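Local coordinates for hypothetical protein TT1465 (Thermus thermophilus, PDB 1WEK) that is of unknown function but adopts a Rossmann-like alpha/beta fold with a parallel sheet, and holds a phosphate ion at the start of a helix in the crystal, at residues Phe135-Gly140 with Ser149-Leu154; Phe142-Glu147 with Gly171-Leu176; Val153-Glu158 with Phe163-Leu168. All blocks are in the same frame, centred on the assembly; numbering follows the deposited sequence.

Contact 1. Residues Phe135-Gly140 with Ser149-Leu154; sequences FVFLPG and SEVLVL
Val151 meets two phenylalanines of one strand with its two methyl branches, and each branch finds its ring in a different way. CG1 sits over a face of Phe135, 4.2 Å from the ring centroid and only 20° off the ring normal, which makes this a CH-pi contact. The methyl is displaced somewhat toward the rim, lying 4.0 Å from both CD2 and CE2 of Phe135. The two side chains run alongside each other in opposite directions, the ring reaching out from the sheet while the valine reaches in from the helix. Phe137 and Val151 instead approach nearly head-on. CG2 of Val151 comes 3.9 Å from CZ of Phe137 and reaches CE1 almost as closely, at a slant to the ring that is neither clearly over the face nor at the edge. With CG1 of Val151 turned anti to its carbonyl carbon (chi1 -56°), the valine forks so that one methyl serves each aromatic neighbour. Alternation along strand 132-137 explains why Phe135 and Phe137 are offered together: residues two apart project from the same side of the sheet, whereas Val136 between them packs on Val40 and Leu168. This is the first half of a beta-alpha-beta unit, in which strand 132-137 passes into helix 142-156 and the helix lies back over the parallel sheet. The strand and the helix meet through side chains alone, the CA atoms of Phe135 and Val151 standing 8.6 Å apart. Phe137 is also stacked on Phe43 of the adjacent strand and lies against Thr144 and Leu148 earlier in the helix. On another side of helix 142-156, Glu150 makes a salt bridge with Lys125 of the second subunit.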
loop_
_atom_site.group_PDB
_atom_site.type_symbol
_atom_site.label_atom_id
_atom_site.label_comp_id
_atom_site.label_asym_id
_atom_site.label_seq_id
_atom_site.Cartn_x
_atom_site.Cartn_y
_atom_site.Cartn_z
ATOM N N PHE A 135 -27.869 -14.179 -11.630
ATOM C CA PHE A 135 -28.318 -14.049 -10.244
ATOM C C PHE A 135 -29.704 -14.666 -10.080
ATOM O O PHE A 135 -30.618 -14.371 -10.856
ATOM C CB PHE A 135 -28.412 -12.572 -9.818
ATOM C CG PHE A 135 -27.160 -11.801 -10.041
ATOM C CD1 PHE A 135 -26.891 -11.231 -11.289
ATOM C CD2 PHE A 135 -26.215 -11.688 -9.030
ATOM C CE1 PHE A 135 -25.693 -10.563 -11.525
ATOM C CE2 PHE A 135 -25.007 -11.022 -9.251
ATOM C CZ PHE A 135 -24.744 -10.461 -10.500
ATOM N N VAL A 136 -29.852 -15.515 -9.067
ATOM C CA VAL A 136 -31.130 -16.154 -8.776
ATOM C C VAL A 136 -31.569 -15.793 -7.346
ATOM O O VAL A 136 -30.859 -16.049 -6.371
ATOM C CB VAL A 136 -31.040 -17.693 -8.892
ATOM C CG1 VAL A 136 -32.448 -18.298 -8.862
ATOM C CG2 VAL A 136 -30.319 -18.089 -10.201
ATOM N N PHE A 137 -32.746 -15.206 -7.220
ATOM C CA PHE A 137 -33.252 -14.847 -5.896
ATOM C C PHE A 137 -34.426 -15.729 -5.460
ATOM O O PHE A 137 -35.500 -15.698 -6.061
ATOM C CB PHE A 137 -33.625 -13.362 -5.882
ATOM C CG PHE A 137 -32.440 -12.456 -6.123
ATOM C CD1 PHE A 137 -32.009 -12.180 -7.414
ATOM C CD2 PHE A 137 -31.688 -11.983 -5.058
ATOM C CE1 PHE A 137 -30.836 -11.453 -7.647
ATOM C CE2 PHE A 137 -30.503 -11.249 -5.278
ATOM C CZ PHE A 137 -30.078 -10.989 -6.582
ATOM N N LEU A 138 -34.202 -16.540 -4.424
ATOM C CA LEU A 138 -35.255 -17.412 -3.905
ATOM C C LEU A 138 -35.913 -16.708 -2.718
ATOM O O LEU A 138 -35.384 -15.713 -2.219
ATOM C CB LEU A 138 -34.651 -18.760 -3.465
ATOM C CG LEU A 138 -34.164 -19.677 -4.593
ATOM C CD1 LEU A 138 -32.805 -20.297 -4.247
ATOM C CD2 LEU A 138 -35.200 -20.757 -4.835
ATOM N N PRO A 139 -37.105 -17.166 -2.287
ATOM C CA PRO A 139 -37.704 -16.475 -1.137
ATOM C C PRO A 139 -36.642 -16.275 -0.056
ATOM O O PRO A 139 -35.843 -17.190 0.233
ATOM C CB PRO A 139 -38.800 -17.435 -0.699
ATOM C CG PRO A 139 -39.321 -17.938 -2.027
ATOM C CD PRO A 139 -38.044 -18.155 -2.854
ATOM N N GLY A 140 -36.625 -15.071 0.504
ATOM C CA GLY A 140 -35.681 -14.700 1.544
ATOM C C GLY A 140 -36.233 -13.497 2.306
ATOM O O GLY A 140 -37.416 -13.146 2.157
ATOM N N SER A 149 -31.938 -5.521 -4.658
ATOM C CA SER A 149 -31.999 -4.104 -4.965
ATOM C C SER A 149 -30.643 -3.589 -5.421
ATOM O O SER A 149 -30.578 -2.731 -6.300
ATOM C CB SER A 149 -32.556 -3.279 -3.770
ATOM O OG SER A 149 -31.698 -3.266 -2.647
ATOM N N GLU A 150 -29.558 -4.128 -4.873
ATOM C CA GLU A 150 -28.246 -3.666 -5.307
ATOM C C GLU A 150 -27.964 -3.999 -6.771
ATOM O O GLU A 150 -27.543 -3.117 -7.539
ATOM C CB GLU A 150 -27.102 -4.249 -4.468
ATOM C CG GLU A 150 -25.756 -3.760 -5.003
ATOM C CD GLU A 150 -24.544 -4.170 -4.183
ATOM O OE1 GLU A 150 -24.183 -5.368 -4.183
ATOM O OE2 GLU A 150 -23.939 -3.276 -3.545
ATOM N N VAL A 151 -28.180 -5.263 -7.153
ATOM C CA VAL A 151 -27.920 -5.681 -8.523
ATOM C C VAL A 151 -28.831 -4.958 -9.512
ATOM O O VAL A 151 -28.399 -4.636 -10.615
ATOM C CB VAL A 151 -28.071 -7.230 -8.725
ATOM C CG1 VAL A 151 -27.166 -7.974 -7.755
ATOM C CG2 VAL A 151 -29.513 -7.662 -8.537
ATOM N N LEU A 152 -30.082 -4.699 -9.124
ATOM C CA LEU A 152 -31.005 -3.998 -10.010
ATOM C C LEU A 152 -30.461 -2.623 -10.342
ATOM O O LEU A 152 -30.493 -2.199 -11.497
ATOM C CB LEU A 152 -32.396 -3.880 -9.377
ATOM C CG LEU A 152 -33.142 -5.224 -9.358
ATOM C CD1 LEU A 152 -34.561 -5.034 -8.877
ATOM C CD2 LEU A 152 -33.150 -5.816 -10.769
ATOM N N VAL A 153 -29.940 -1.941 -9.324
ATOM C CA VAL A 153 -29.343 -0.614 -9.487
ATOM C C VAL A 153 -28.158 -0.665 -10.448
ATOM O O VAL A 153 -28.044 0.168 -11.360
ATOM C CB VAL A 153 -28.845 -0.059 -8.122
ATOM C CG1 VAL A 153 -27.872 1.072 -8.336
ATOM C CG2 VAL A 153 -30.045 0.453 -7.305
ATOM N N LEU A 154 -27.281 -1.647 -10.229
ATOM C CA LEU A 154 -26.092 -1.839 -11.047
ATOM C C LEU A 154 -26.455 -2.089 -12.505
ATOM O O LEU A 154 -25.744 -1.648 -13.416
ATOM C CB LEU A 154 -25.249 -3.010 -10.500
ATOM C CG LEU A 154 -24.532 -2.800 -9.158
ATOM C CD1 LEU A 154 -23.828 -4.084 -8.709
ATOM C CD2 LEU A 154 -23.526 -1.666 -9.289
#

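Contact 2. Residues Phe142-Glu147 with Gly171-Leu176; sequences FGTLDE and GYWEGL. With PO4 (phosphate ion), chain G.
Thr144 is divided between a hydrocarbon contact and an anion: its CG2 lies 3.8 Å from CH2 of Trp173, while its OG1 gives a hydrogen bond of 2.9 Å to O1 of a bound phosphate ion. The methyl meets the indole at its edge, close to the ring plane, and the two side chains cross at about a right angle. With OG1 turned beside the backbone N, anti to the carbonyl carbon (chi1 -57°), CG2 is left anti to that N and points at Trp173, while one residue grips O1 twice, the second time through Thr144 N at 3.1 Å. Gly143 N binds the neighbouring O3 at 2.8 Å. The helix start therefore turns its backbone N-H groups to the anion, and the helix dipole probably adds to the attraction. Pro139 to Glu147 reads PGGFGTLDE, an example of the PGGxGTxxE signature of this family, and the phosphate also takes hydrogen bonds from Gly141 N and from Ala46 N of another loop. At its pyrrole end the indole donates NE1 to Leu168 O, which fixes the ring. Next to Thr144 on one helix, and three residues past Trp173 on the other, a pair of leucines meets: CD2 of Leu145 reaches CD1 of Leu176 at 4.1 Å. Leu176 also rests on Leu148, and Leu145 packs on Ser149 of the second subunit.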
loop_
_atom_site.group_PDB
_atom_site.type_symbol
_atom_site.label_atom_id
_atom_site.label_comp_id
_atom_site.label_asym_id
_atom_site.label_seq_id
_atom_site.Cartn_x
_atom_site.Cartn_y
_atom_site.Cartn_z
ATOM N N PHE A 142 -34.528 -9.775 4.648
ATOM C CA PHE A 142 -33.766 -8.540 4.442
ATOM C C PHE A 142 -32.476 -8.723 3.657
ATOM O O PHE A 142 -32.133 -7.894 2.815
ATOM C CB PHE A 142 -33.447 -7.866 5.787
ATOM C CG PHE A 142 -34.605 -7.099 6.374
ATOM C CD1 PHE A 142 -34.511 -6.536 7.645
ATOM C CD2 PHE A 142 -35.808 -6.976 5.679
ATOM C CE1 PHE A 142 -35.602 -5.868 8.225
ATOM C CE2 PHE A 142 -36.902 -6.314 6.245
ATOM C CZ PHE A 142 -36.797 -5.761 7.525
ATOM N N GLY A 143 -31.773 -9.816 3.937
ATOM C CA GLY A 143 -30.517 -10.085 3.265
ATOM C C GLY A 143 -30.687 -10.254 1.772
ATOM O O GLY A 143 -29.898 -9.731 0.981
ATOM N N THR A 144 -31.732 -10.969 1.377
ATOM C CA THR A 144 -31.977 -11.219 -0.035
ATOM C C THR A 144 -32.441 -9.952 -0.766
ATOM O O THR A 144 -32.024 -9.686 -1.896
ATOM C CB THR A 144 -33.036 -12.297 -0.195
ATOM O OG1 THR A 144 -32.606 -13.473 0.486
ATOM C CG2 THR A 144 -33.298 -12.587 -1.675
ATOM N N LEU A 145 -33.308 -9.181 -0.119
ATOM C CA LEU A 145 -33.830 -7.959 -0.716
ATOM C C LEU A 145 -32.674 -7.011 -0.997
ATOM O O LEU A 145 -32.594 -6.406 -2.064
ATOM C CB LEU A 145 -34.838 -7.323 0.228
ATOM C CG LEU A 145 -35.633 -6.072 -0.173
ATOM C CD1 LEU A 145 -34.770 -4.912 0.046
ATOM C CD2 LEU A 145 -36.113 -6.092 -1.617
ATOM N N ASP A 146 -31.777 -6.898 -0.030
ATOM C CA ASP A 146 -30.586 -6.055 -0.143
ATOM C C ASP A 146 -29.722 -6.454 -1.359
ATOM O O ASP A 146 -29.237 -5.592 -2.092
ATOM C CB ASP A 146 -29.794 -6.155 1.166
ATOM C CG ASP A 146 -28.413 -5.511 1.094
ATOM O OD1 ASP A 146 -28.178 -4.571 0.309
ATOM O OD2 ASP A 146 -27.551 -5.952 1.869
ATOM N N GLU A 147 -29.533 -7.750 -1.587
ATOM C CA GLU A 147 -28.746 -8.182 -2.744
ATOM C C GLU A 147 -29.500 -7.882 -4.038
ATOM O O GLU A 147 -28.909 -7.456 -5.025
ATOM C CB GLU A 147 -28.455 -9.686 -2.684
ATOM C CG GLU A 147 -27.328 -10.075 -1.747
ATOM C CD GLU A 147 -25.947 -9.610 -2.234
ATOM O OE1 GLU A 147 -24.990 -9.705 -1.430
ATOM O OE2 GLU A 147 -25.809 -9.162 -3.402
ATOM N N GLY A 171 -45.637 -16.061 -6.403
ATOM C CA GLY A 171 -46.498 -15.614 -5.326
ATOM C C GLY A 171 -45.759 -14.972 -4.171
ATOM O O GLY A 171 -46.306 -14.133 -3.457
ATOM N N TYR A 172 -44.505 -15.357 -3.983
ATOM C CA TYR A 172 -43.715 -14.811 -2.892
ATOM C C TYR A 172 -43.268 -13.373 -3.169
ATOM O O TYR A 172 -43.317 -12.518 -2.284
ATOM C CB TYR A 172 -42.492 -15.688 -2.646
ATOM C CG TYR A 172 -41.780 -15.381 -1.352
ATOM C CD1 TYR A 172 -42.108 -16.054 -0.182
ATOM C CD2 TYR A 172 -40.781 -14.408 -1.297
ATOM C CE1 TYR A 172 -41.452 -15.771 1.013
ATOM C CE2 TYR A 172 -40.124 -14.116 -0.114
ATOM C CZ TYR A 172 -40.459 -14.804 1.038
ATOM O OH TYR A 172 -39.776 -14.550 2.204
ATOM N N TRP A 173 -42.846 -13.107 -4.399
ATOM C CA TRP A 173 -42.371 -11.782 -4.788
ATOM C C TRP A 173 -43.456 -10.805 -5.228
ATOM O O TRP A 173 -43.205 -9.602 -5.380
ATOM C CB TRP A 173 -41.364 -11.935 -5.921
ATOM C CG TRP A 173 -40.186 -12.712 -5.518
ATOM C CD1 TRP A 173 -39.978 -14.053 -5.692
ATOM C CD2 TRP A 173 -39.053 -12.216 -4.805
ATOM N NE1 TRP A 173 -38.780 -14.421 -5.131
ATOM C CE2 TRP A 173 -38.191 -13.313 -4.578
ATOM C CE3 TRP A 173 -38.682 -10.950 -4.331
ATOM C CZ2 TRP A 173 -36.981 -13.181 -3.898
ATOM C CZ3 TRP A 173 -37.483 -10.817 -3.658
ATOM C CH2 TRP A 173 -36.642 -11.929 -3.446
ATOM N N GLU A 174 -44.658 -11.332 -5.438
ATOM C CA GLU A 174 -45.798 -10.557 -5.903
ATOM C C GLU A 174 -45.903 -9.175 -5.289
ATOM O O GLU A 174 -45.980 -8.187 -6.012
ATOM C CB GLU A 174 -47.097 -11.328 -5.660
ATOM C CG GLU A 174 -48.277 -10.801 -6.459
ATOM C CD GLU A 174 -47.938 -10.628 -7.939
ATOM O OE1 GLU A 174 -47.159 -11.453 -8.481
ATOM O OE2 GLU A 174 -48.459 -9.678 -8.563
ATOM N N GLY A 175 -45.915 -9.101 -3.965
ATOM C CA GLY A 175 -46.005 -7.803 -3.316
ATOM C C GLY A 175 -44.902 -6.843 -3.746
ATOM O O GLY A 175 -45.178 -5.696 -4.086
ATOM N N LEU A 176 -43.650 -7.289 -3.738
ATOM C CA LEU A 176 -42.555 -6.408 -4.136
ATOM C C LEU A 176 -42.684 -5.945 -5.601
ATOM O O LEU A 176 -42.543 -4.753 -5.895
ATOM C CB LEU A 176 -41.216 -7.114 -3.959
ATOM C CG LEU A 176 -39.947 -6.298 -3.682
ATOM C CD1 LEU A 176 -38.873 -6.734 -4.640
ATOM C CD2 LEU A 176 -40.207 -4.806 -3.798
HETATM P P PO4 G . -32.017 -13.261 4.599
HETATM O O1 PO4 G . -32.769 -13.103 3.324
HETATM O O2 PO4 G . -32.447 -14.510 5.283
HETATM O O3 PO4 G . -32.290 -12.093 5.477
HETATM O O4 PO4 G . -30.561 -13.337 4.310
#

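Contact 3. Residues Val153-Glu158 with Phe163-Leu168; sequences VLLQTE and FPVFLL
Apolar packing joins Leu155 to Val165, with CD1 of the leucine only 3.5 Å from CG2 of the valine, tighter than usual for two methyl groups. The side chains pass alongside each other in opposite directions, one coming from the last helical turn, the other from the first residue of the strand. CG1 of Val165 is anti to the backbone N (chi1 172°), which leaves CG2 anti to the carbonyl carbon, and CG2 is the branch that touches. The other leucine methyl leans on backbone rather than on a side chain: CD2 of Leu155 lies 4.0 Å from Phe163 N. Leu155 thus straddles the point where the chain enters strand 165-168. Val165 is hemmed in further by Phe135 and Phe137 of the neighbouring strand and by Phe197. These contacts complete the second half of the beta-alpha-beta crossover in which helix 142-156 links two adjacent parallel strands, 132-137 and 165-168; the loop 157-164 between helix and strand brings Leu155 and Val165 together. Hydrogen bonds order the helix end from which Leu155 projects. Val153 O accepts two bonds from Thr157, one from its N at 3.0 Å and one from its OG1 at 2.9 Å, the donors arriving from opposite faces of the carbonyl plane. The hydroxyl is tilted 30° from that plane. Glu158 then takes a positive phi and its N bonds to Leu155 O at 3.0 Å, closing the helix with a Schellman motif. Charged and polar partners lie farther out: Glu158 forms a salt bridge with Arg162 in that loop through OE1 and a hydrogen bond to His104 of the second subunit through OE2, while Gln156 NE2 is bonded to Asp193.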
loop_
_atom_site.group_PDB
_atom_site.type_symbol
_atom_site.label_atom_id
_atom_site.label_comp_id
_atom_site.label_asym_id
_atom_site.label_seq_id
_atom_site.Cartn_x
_atom_site.Cartn_y
_atom_site.Cartn_z
ATOM N N VAL A 153 -29.940 -1.941 -9.324
ATOM C CA VAL A 153 -29.343 -0.614 -9.487
ATOM C C VAL A 153 -28.158 -0.665 -10.448
ATOM O O VAL A 153 -28.044 0.168 -11.360
ATOM C CB VAL A 153 -28.845 -0.059 -8.122
ATOM C CG1 VAL A 153 -27.872 1.072 -8.336
ATOM C CG2 VAL A 153 -30.045 0.453 -7.305
ATOM N N LEU A 154 -27.281 -1.647 -10.229
ATOM C CA LEU A 154 -26.092 -1.839 -11.047
ATOM C C LEU A 154 -26.455 -2.089 -12.505
ATOM O O LEU A 154 -25.744 -1.648 -13.416
ATOM C CB LEU A 154 -25.249 -3.010 -10.500
ATOM C CG LEU A 154 -24.532 -2.800 -9.158
ATOM C CD1 LEU A 154 -23.828 -4.084 -8.709
ATOM C CD2 LEU A 154 -23.526 -1.666 -9.289
ATOM N N LEU A 155 -27.558 -2.798 -12.721
ATOM C CA LEU A 155 -28.019 -3.088 -14.071
ATOM C C LEU A 155 -28.731 -1.876 -14.672
ATOM O O LEU A 155 -28.451 -1.489 -15.797
ATOM C CB LEU A 155 -28.960 -4.298 -14.057
ATOM C CG LEU A 155 -28.240 -5.622 -13.797
ATOM C CD1 LEU A 155 -29.243 -6.745 -13.650
ATOM C CD2 LEU A 155 -27.293 -5.914 -14.943
ATOM N N GLN A 156 -29.646 -1.272 -13.918
ATOM C CA GLN A 156 -30.382 -0.102 -14.412
ATOM C C GLN A 156 -29.456 1.036 -14.875
ATOM O O GLN A 156 -29.688 1.645 -15.911
ATOM C CB GLN A 156 -31.320 0.419 -13.315
ATOM C CG GLN A 156 -31.987 1.765 -13.616
ATOM C CD GLN A 156 -32.595 2.390 -12.382
ATOM O OE1 GLN A 156 -31.915 2.568 -11.376
ATOM N NE2 GLN A 156 -33.875 2.731 -12.447
ATOM N N THR A 157 -28.421 1.333 -14.091
ATOM C CA THR A 157 -27.483 2.407 -14.418
ATOM C C THR A 157 -26.335 1.896 -15.286
ATOM O O THR A 157 -25.439 2.646 -15.649
ATOM C CB THR A 157 -26.876 3.029 -13.144
ATOM O OG1 THR A 157 -26.095 2.043 -12.451
ATOM C CG2 THR A 157 -27.975 3.539 -12.217
ATOM N N GLU A 158 -26.351 0.604 -15.583
ATOM C CA GLU A 158 -25.336 -0.017 -16.440
ATOM C C GLU A 158 -23.871 -0.028 -15.968
ATOM O O GLU A 158 -22.955 0.052 -16.785
ATOM C CB GLU A 158 -25.437 0.589 -17.849
ATOM C CG GLU A 158 -26.757 0.235 -18.527
ATOM C CD GLU A 158 -26.929 0.826 -19.922
ATOM O OE1 GLU A 158 -27.913 0.448 -20.599
ATOM O OE2 GLU A 158 -26.110 1.670 -20.340
ATOM N N PHE A 163 -26.350 -9.267 -16.996
ATOM C CA PHE A 163 -26.537 -10.707 -16.911
ATOM C C PHE A 163 -27.956 -11.017 -16.452
ATOM O O PHE A 163 -28.633 -10.157 -15.913
ATOM C CB PHE A 163 -25.524 -11.320 -15.951
ATOM C CG PHE A 163 -24.101 -11.169 -16.405
ATOM C CD1 PHE A 163 -23.311 -10.127 -15.928
ATOM C CD2 PHE A 163 -23.547 -12.071 -17.311
ATOM C CE1 PHE A 163 -21.980 -9.981 -16.344
ATOM C CE2 PHE A 163 -22.222 -11.938 -17.732
ATOM C CZ PHE A 163 -21.438 -10.888 -17.245
ATOM N N PRO A 164 -28.426 -12.256 -16.660
ATOM C CA PRO A 164 -29.787 -12.610 -16.245
ATOM C C PRO A 164 -30.064 -12.503 -14.737
ATOM O O PRO A 164 -29.222 -12.848 -13.909
ATOM C CB PRO A 164 -29.942 -14.054 -16.730
ATOM C CG PRO A 164 -28.882 -14.221 -17.766
ATOM C CD PRO A 164 -27.740 -13.410 -17.262
ATOM N N VAL A 165 -31.251 -12.008 -14.396
ATOM C CA VAL A 165 -31.680 -11.913 -12.999
ATOM C C VAL A 165 -33.028 -12.628 -12.895
ATOM O O VAL A 165 -33.970 -12.314 -13.623
ATOM C CB VAL A 165 -31.861 -10.464 -12.525
ATOM C CG1 VAL A 165 -32.498 -10.467 -11.140
ATOM C CG2 VAL A 165 -30.521 -9.740 -12.481
ATOM N N PHE A 166 -33.114 -13.612 -12.007
ATOM C CA PHE A 166 -34.358 -14.339 -11.831
ATOM C C PHE A 166 -34.868 -14.300 -10.395
ATOM O O PHE A 166 -34.085 -14.252 -9.453
ATOM C CB PHE A 166 -34.173 -15.805 -12.234
ATOM C CG PHE A 166 -33.874 -16.002 -13.682
ATOM C CD1 PHE A 166 -32.570 -15.955 -14.147
ATOM C CD2 PHE A 166 -34.901 -16.244 -14.585
ATOM C CE1 PHE A 166 -32.294 -16.149 -15.488
ATOM C CE2 PHE A 166 -34.636 -16.436 -15.924
ATOM C CZ PHE A 166 -33.331 -16.389 -16.373
ATOM N N LEU A 167 -36.189 -14.315 -10.239
ATOM C CA LEU A 167 -36.812 -14.348 -8.922
ATOM C C LEU A 167 -37.645 -15.613 -8.944
ATOM O O LEU A 167 -38.575 -15.733 -9.739
ATOM C CB LEU A 167 -37.744 -13.161 -8.696
ATOM C CG LEU A 167 -37.252 -11.741 -8.969
ATOM C CD1 LEU A 167 -38.200 -10.791 -8.285
ATOM C CD2 LEU A 167 -35.823 -11.527 -8.443
ATOM N N LEU A 168 -37.299 -16.567 -8.094
ATOM C CA LEU A 168 -38.044 -17.808 -8.036
ATOM C C LEU A 168 -39.175 -17.743 -7.032
ATOM O O LEU A 168 -38.997 -17.271 -5.903
ATOM C CB LEU A 168 -37.116 -18.978 -7.700
ATOM C CG LEU A 168 -36.456 -19.628 -8.915
ATOM C CD1 LEU A 168 -35.431 -20.669 -8.466
ATOM C CD2 LEU A 168 -37.547 -20.265 -9.781
#

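In the fold
Helix 142-156 runs through all three contacts. Its first turn enters contact 2, its middle contact 1 and its last turn contact 3, which shares Val153 and Leu154 with contact 1. The centres of contacts 1 and 3 lie about 7 Å apart, those of 1 and 2 about 8 Å, and those of 2 and 3 about 14 Å. Contacts 1 and 3 set the helix against neighbouring strands of one parallel sheet, while contact 2 adds helix 170-185, which follows strand 165-168. A probable hydrogen bond between Gly140 O and Tyr172 OH ties that helix to the loop following strand 132-137. The second subunit touches all three contacts, so the same helix serves fold and assembly.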